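PDB 4BY2: anastral spindle 2, SAS 4 from Drosophila melanogaster, which takes part in centriole assembly, the Sas-4 TCP domain docking the proline-rich motif of Ana2 fused to it, and probably serves as a tubulin-binding adaptor. Local coordinates for residues Pro14-Pro18 / Val114-Tyr118; Glu120-Trp124 / Leu135-Asn139. All blocks are in the same frame, centred on the assembly; numbering follows the deposited sequence.

Of the two contacts, one lays an Ana2 segment over the antiparallel strands of the Sas-4 TCP domain and the other closes a hairpin within that domain. Near the N terminus of this engineered fusion, contact 1 (14-18 with 114-118) closes a loop of some hundred residues, part of it, 25-64, not modelled. Further along, contact 2 (120-124 with 135-139) closes a short hairpin wholly within Sas-4. The two follow in series, neither nesting nor crossing, yet they adjoin: strands 113-118 and 123-128 are neighbours, with Y118 N 2.8 Å from T123 O. The Ana2 segment runs on over the next strands, where P18 meets L135 and P20 meets F137, so it touches residues of both contacts.

Contact 1. Residues Pro14-Pro18 / Val114-Tyr118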
loop_
_atom_site.group_PDB
_atom_site.type_symbol
_atom_site.label_atom_id
_atom_site.label_comp_id
_atom_site.label_asym_id
_atom_site.label_seq_id
_atom_site.Cartn_x
_atom_site.Cartn_y
_atom_site.Cartn_z
ATOM N N PRO A 14 7.351 15.581 -4.926
ATOM C CA PRO A 14 6.661 14.294 -5.117
ATOM C C PRO A 14 7.497 13.074 -4.744
ATOM O O PRO A 14 8.725 13.105 -4.838
ATOM C CB PRO A 14 6.293 14.294 -6.608
ATOM C CG PRO A 14 6.535 15.695 -7.089
ATOM C CD PRO A 14 7.624 16.227 -6.223
ATOM N N ARG A 15 6.814 12.003 -4.309
ATOM C CA ARG A 15 7.420 10.726 -3.922
ATOM C C ARG A 15 7.859 9.951 -5.167
ATOM O O ARG A 15 7.315 10.168 -6.253
ATOM C CB ARG A 15 6.407 9.868 -3.142
ATOM C CG ARG A 15 6.058 10.364 -1.749
ATOM C CD ARG A 15 4.952 9.501 -1.173
ATOM N NE ARG A 15 4.611 9.858 0.205
ATOM C CZ ARG A 15 3.685 9.239 0.931
ATOM N NH1 ARG A 15 2.994 8.227 0.417
ATOM N NH2 ARG A 15 3.441 9.625 2.175
ATOM N N LEU A 16 8.821 9.027 -5.001
ATOM C CA LEU A 16 9.288 8.166 -6.089
ATOM C C LEU A 16 8.316 6.991 -6.226
ATOM O O LEU A 16 8.062 6.286 -5.243
ATOM C CB LEU A 16 10.729 7.676 -5.843
ATOM C CG LEU A 16 11.834 8.726 -6.007
ATOM C CD1 LEU A 16 13.012 8.433 -5.093
ATOM C CD2 LEU A 16 12.281 8.843 -7.460
ATOM N N ALA A 17 7.734 6.825 -7.434
ATOM C CA ALA A 17 6.743 5.792 -7.759
ATOM C C ALA A 17 7.244 4.364 -7.544
ATOM O O ALA A 17 8.297 4.005 -8.075
ATOM C CB ALA A 17 6.231 5.967 -9.181
ATOM N N PRO A 18 6.509 3.537 -6.762
ATOM C CA PRO A 18 6.963 2.160 -6.524
ATOM C C PRO A 18 6.704 1.204 -7.687
ATOM O O PRO A 18 5.944 1.504 -8.612
ATOM C CB PRO A 18 6.185 1.753 -5.272
ATOM C CG PRO A 18 4.930 2.521 -5.365
ATOM C CD PRO A 18 5.250 3.817 -6.040
ATOM N N VAL A 114 -3.129 8.762 5.269
ATOM C CA VAL A 114 -2.343 9.513 4.296
ATOM C C VAL A 114 -2.447 8.708 2.991
ATOM O O VAL A 114 -1.937 7.590 2.910
ATOM C CB VAL A 114 -0.870 9.759 4.742
ATOM C CG1 VAL A 114 -0.112 10.589 3.708
ATOM C CG2 VAL A 114 -0.803 10.434 6.112
ATOM N N LYS A 115 -3.183 9.241 2.010
ATOM C CA LYS A 115 -3.371 8.603 0.705
ATOM C C LYS A 115 -2.516 9.320 -0.335
ATOM O O LYS A 115 -2.462 10.546 -0.332
ATOM C CB LYS A 115 -4.850 8.615 0.283
ATOM C CG LYS A 115 -5.725 7.645 1.059
ATOM C CD LYS A 115 -7.116 7.532 0.451
ATOM C CE LYS A 115 -7.957 6.487 1.142
ATOM N NZ LYS A 115 -9.345 6.457 0.610
ATOM N N TYR A 116 -1.836 8.563 -1.209
ATOM C CA TYR A 116 -0.989 9.139 -2.251
ATOM C C TYR A 116 -1.281 8.517 -3.605
ATOM O O TYR A 116 -1.246 7.297 -3.735
ATOM C CB TYR A 116 0.508 9.019 -1.903
ATOM C CG TYR A 116 1.395 9.946 -2.712
ATOM C CD1 TYR A 116 1.795 9.612 -4.003
ATOM C CD2 TYR A 116 1.827 11.161 -2.190
ATOM C CE1 TYR A 116 2.589 10.468 -4.759
ATOM C CE2 TYR A 116 2.643 12.017 -2.929
ATOM C CZ TYR A 116 3.022 11.665 -4.213
ATOM O OH TYR A 116 3.822 12.501 -4.959
ATOM N N TYR A 117 -1.543 9.357 -4.618
ATOM C CA TYR A 117 -1.806 8.893 -5.974
ATOM C C TYR A 117 -0.628 9.207 -6.893
ATOM O O TYR A 117 -0.320 10.372 -7.121
ATOM C CB TYR A 117 -3.123 9.480 -6.522
ATOM C CG TYR A 117 -3.465 9.027 -7.929
ATOM C CD1 TYR A 117 -3.846 7.712 -8.186
ATOM C CD2 TYR A 117 -3.421 9.914 -8.999
ATOM C CE1 TYR A 117 -4.168 7.290 -9.474
ATOM C CE2 TYR A 117 -3.752 9.506 -10.291
ATOM C CZ TYR A 117 -4.115 8.189 -10.526
ATOM O OH TYR A 117 -4.442 7.777 -11.794
ATOM N N TYR A 118 0.046 8.156 -7.394
ATOM C CA TYR A 118 1.162 8.271 -8.336
ATOM C C TYR A 118 0.495 8.307 -9.708
ATOM O O TYR A 118 0.065 7.271 -10.223
ATOM C CB TYR A 118 2.141 7.087 -8.204
ATOM C CG TYR A 118 2.680 6.876 -6.805
ATOM C CD1 TYR A 118 2.022 6.046 -5.901
ATOM C CD2 TYR A 118 3.857 7.492 -6.389
ATOM C CE1 TYR A 118 2.512 5.850 -4.611
ATOM C CE2 TYR A 118 4.364 7.291 -5.105
ATOM C CZ TYR A 118 3.682 6.474 -4.215
ATOM O OH TYR A 118 4.163 6.269 -2.946
HETATM O O HOH W 1 0.678 7.305 2.264
#
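P14 brings its CB to 3.5 Å from the OH of Y116, in the proline-rich Ana2 segment laid across strand 113-118 in the extended antiparallel sheet of the Sas-4 TCP domain. P14-P18 belong to Ana2 and V114-Y118 to Sas-4, joined here in an engineered fusion. At R15 the backbone N donates to Y116 OH, 3.1 Å away, with an N-H...O angle of 156°; the same hydroxyl is also hydrogen-bonded to D103, so the phenol is held by the peptide backbone on one hand and by a loop carboxylate on the other. The R15 side chain then turns back along the tyrosine. Its CG stands opposite the carbonyl carbon (chi1 -70°), and the chain stays extended to NE, which lays CD over the ring face, 3.8 Å from the Y116 ring centroid, as a CH-pi contact. Beyond it the guanidinium, only 13° from parallel to that ring, has Y116 CD2 over one of its faces and the hydroxyl of Y118 at its edge. In the guanidinium plane a water accepts from R15 NH1 at 3.1 Å and donates to V114 O at 2.7 Å, linking the charged end to the strand backbone. L16 contributes its backbone O, 3.8 Å from Y118 CE2, its side chain setting off away from the strand. A17 adds an apolar touch with its CB near the same ring. P18 completes the docking: its CD sits over the centre of the Y118 ring, 3.6 Å from the centroid, while Y116 CD1 covers the opposite face.

Contact 2. Residues Glu120-Trp124 / Leu135-Asn139; sequences ETNTW and LEFPN
W124 and E136 form an antiparallel hydrogen-bonded pair, W124 N donating to E136 O at 3.1 Å and E136 N to W124 O at 2.8 Å. A water donates to both N122 O and E136 O, so the latter carbonyl receives a second bond just where the strands part. On the face with W124 and E136, the glutamate chain bends about its CB-CG bond and brings OE1 alongside W124 CB, 3.6 Å away. T123 lies on the other side. With OG1 anti to the carbonyl carbon (chi1 -49°), CG2 is turned anti to the backbone N and comes over the F137 ring, 4.1 Å from the centroid, also meeting L135 CD2. OG1 meanwhile donates to T121 O at 3.0 Å, approaching from above the carbonyl plane. Replacing T123 by alanine removes both branches, which is likely to leave T121 O without this donor and a gap over the F137 face. Past the strand ends, P138 CG packs 3.4 Å from N122 O, and the N122 amide hydrogen-bonds through OD1 to Y117. A G1 beta bulge at N122 and T123, set against Y118, closes the preceding hairpin, and strand 123-128 then pairs with 133-136 in the next, one step in the antiparallel succession of strands that builds the TCP domain.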
loop_
_atom_site.group_PDB
_atom_site.type_symbol
_atom_site.label_atom_id
_atom_site.label_comp_id
_atom_site.label_asym_id
_atom_site.label_seq_id
_atom_site.Cartn_x
_atom_site.Cartn_y
_atom_site.Cartn_z
ATOM N N GLU A 120 1.509 9.095 -12.872
ATOM C CA GLU A 120 2.204 8.488 -14.008
ATOM C C GLU A 120 1.978 6.977 -14.100
ATOM O O GLU A 120 1.766 6.455 -15.200
ATOM C CB GLU A 120 3.706 8.814 -13.941
ATOM C CG GLU A 120 4.408 8.810 -15.290
ATOM C CD GLU A 120 5.784 9.450 -15.301
ATOM O OE1 GLU A 120 6.668 8.986 -14.546
ATOM O OE2 GLU A 120 5.984 10.405 -16.087
ATOM N N THR A 121 2.002 6.288 -12.942
ATOM C CA THR A 121 1.857 4.837 -12.836
ATOM C C THR A 121 0.449 4.364 -12.397
ATOM O O THR A 121 0.251 3.154 -12.251
ATOM C CB THR A 121 2.961 4.265 -11.929
ATOM O OG1 THR A 121 3.074 5.066 -10.752
ATOM C CG2 THR A 121 4.312 4.186 -12.627
ATOM N N ASN A 122 -0.525 5.298 -12.213
ATOM C CA ASN A 122 -1.920 5.021 -11.812
ATOM C C ASN A 122 -2.001 4.136 -10.542
ATOM O O ASN A 122 -2.819 3.216 -10.453
ATOM C CB ASN A 122 -2.718 4.435 -13.004
ATOM C CG ASN A 122 -4.221 4.371 -12.830
ATOM O OD1 ASN A 122 -4.822 5.076 -12.011
ATOM N ND2 ASN A 122 -4.866 3.521 -13.614
ATOM N N THR A 123 -1.133 4.435 -9.560
ATOM C CA THR A 123 -0.999 3.678 -8.315
ATOM C C THR A 123 -1.424 4.492 -7.096
ATOM O O THR A 123 -1.155 5.690 -7.025
ATOM C CB THR A 123 0.453 3.156 -8.195
ATOM O OG1 THR A 123 0.832 2.525 -9.420
ATOM C CG2 THR A 123 0.661 2.184 -7.029
ATOM N N TRP A 124 -2.063 3.823 -6.127
ATOM C CA TRP A 124 -2.500 4.403 -4.863
ATOM C C TRP A 124 -1.680 3.835 -3.701
ATOM O O TRP A 124 -1.372 2.643 -3.695
ATOM C CB TRP A 124 -3.987 4.102 -4.636
ATOM C CG TRP A 124 -4.918 5.033 -5.349
ATOM C CD1 TRP A 124 -5.603 4.787 -6.504
ATOM C CD2 TRP A 124 -5.270 6.361 -4.946
ATOM N NE1 TRP A 124 -6.363 5.883 -6.844
ATOM C CE2 TRP A 124 -6.185 6.861 -5.899
ATOM C CE3 TRP A 124 -4.898 7.183 -3.868
ATOM C CZ2 TRP A 124 -6.722 8.152 -5.817
ATOM C CZ3 TRP A 124 -5.439 8.457 -3.781
ATOM C CH2 TRP A 124 -6.337 8.931 -4.750
ATOM N N LEU A 135 -0.611 -0.683 -0.927
ATOM C CA LEU A 135 -0.317 -0.290 -2.303
ATOM C C LEU A 135 -1.363 -0.887 -3.237
ATOM O O LEU A 135 -1.653 -2.073 -3.128
ATOM C CB LEU A 135 1.077 -0.768 -2.712
ATOM C CG LEU A 135 2.228 0.167 -2.390
ATOM C CD1 LEU A 135 3.558 -0.559 -2.515
ATOM C CD2 LEU A 135 2.207 1.393 -3.299
ATOM N N GLU A 136 -1.941 -0.077 -4.134
ATOM C CA GLU A 136 -2.969 -0.534 -5.075
ATOM C C GLU A 136 -2.518 -0.261 -6.511
ATOM O O GLU A 136 -2.465 0.897 -6.933
ATOM C CB GLU A 136 -4.334 0.131 -4.785
ATOM C CG GLU A 136 -4.930 -0.214 -3.429
ATOM C CD GLU A 136 -5.464 0.971 -2.645
ATOM O OE1 GLU A 136 -4.648 1.704 -2.038
ATOM O OE2 GLU A 136 -6.702 1.153 -2.620
ATOM N N PHE A 137 -2.181 -1.331 -7.246
ATOM C CA PHE A 137 -1.715 -1.269 -8.632
ATOM C C PHE A 137 -2.874 -1.366 -9.645
ATOM O O PHE A 137 -3.912 -1.934 -9.296
ATOM C CB PHE A 137 -0.619 -2.324 -8.876
ATOM C CG PHE A 137 0.648 -2.042 -8.099
ATOM C CD1 PHE A 137 1.584 -1.128 -8.571
ATOM C CD2 PHE A 137 0.889 -2.666 -6.881
ATOM C CE1 PHE A 137 2.745 -0.849 -7.839
ATOM C CE2 PHE A 137 2.051 -2.389 -6.152
ATOM C CZ PHE A 137 2.967 -1.478 -6.633
ATOM N N PRO A 138 -2.743 -0.812 -10.884
ATOM C CA PRO A 138 -3.874 -0.841 -11.841
ATOM C C PRO A 138 -4.434 -2.211 -12.237
ATOM O O PRO A 138 -5.586 -2.277 -12.668
ATOM C CB PRO A 138 -3.324 -0.112 -13.071
ATOM C CG PRO A 138 -2.197 0.694 -12.574
ATOM C CD PRO A 138 -1.597 -0.064 -11.443
ATOM N N ASN A 139 -3.639 -3.288 -12.106
ATOM C CA ASN A 139 -4.038 -4.660 -12.447
ATOM C C ASN A 139 -4.819 -5.377 -11.340
ATOM O O ASN A 139 -5.218 -6.528 -11.517
ATOM C CB ASN A 139 -2.813 -5.486 -12.869
ATOM C CG ASN A 139 -1.749 -5.673 -11.805
ATOM O OD1 ASN A 139 -1.704 -4.982 -10.778
ATOM N ND2 ASN A 139 -0.847 -6.609 -12.045
HETATM O O HOH W 2 -4.603 1.848 -8.559
#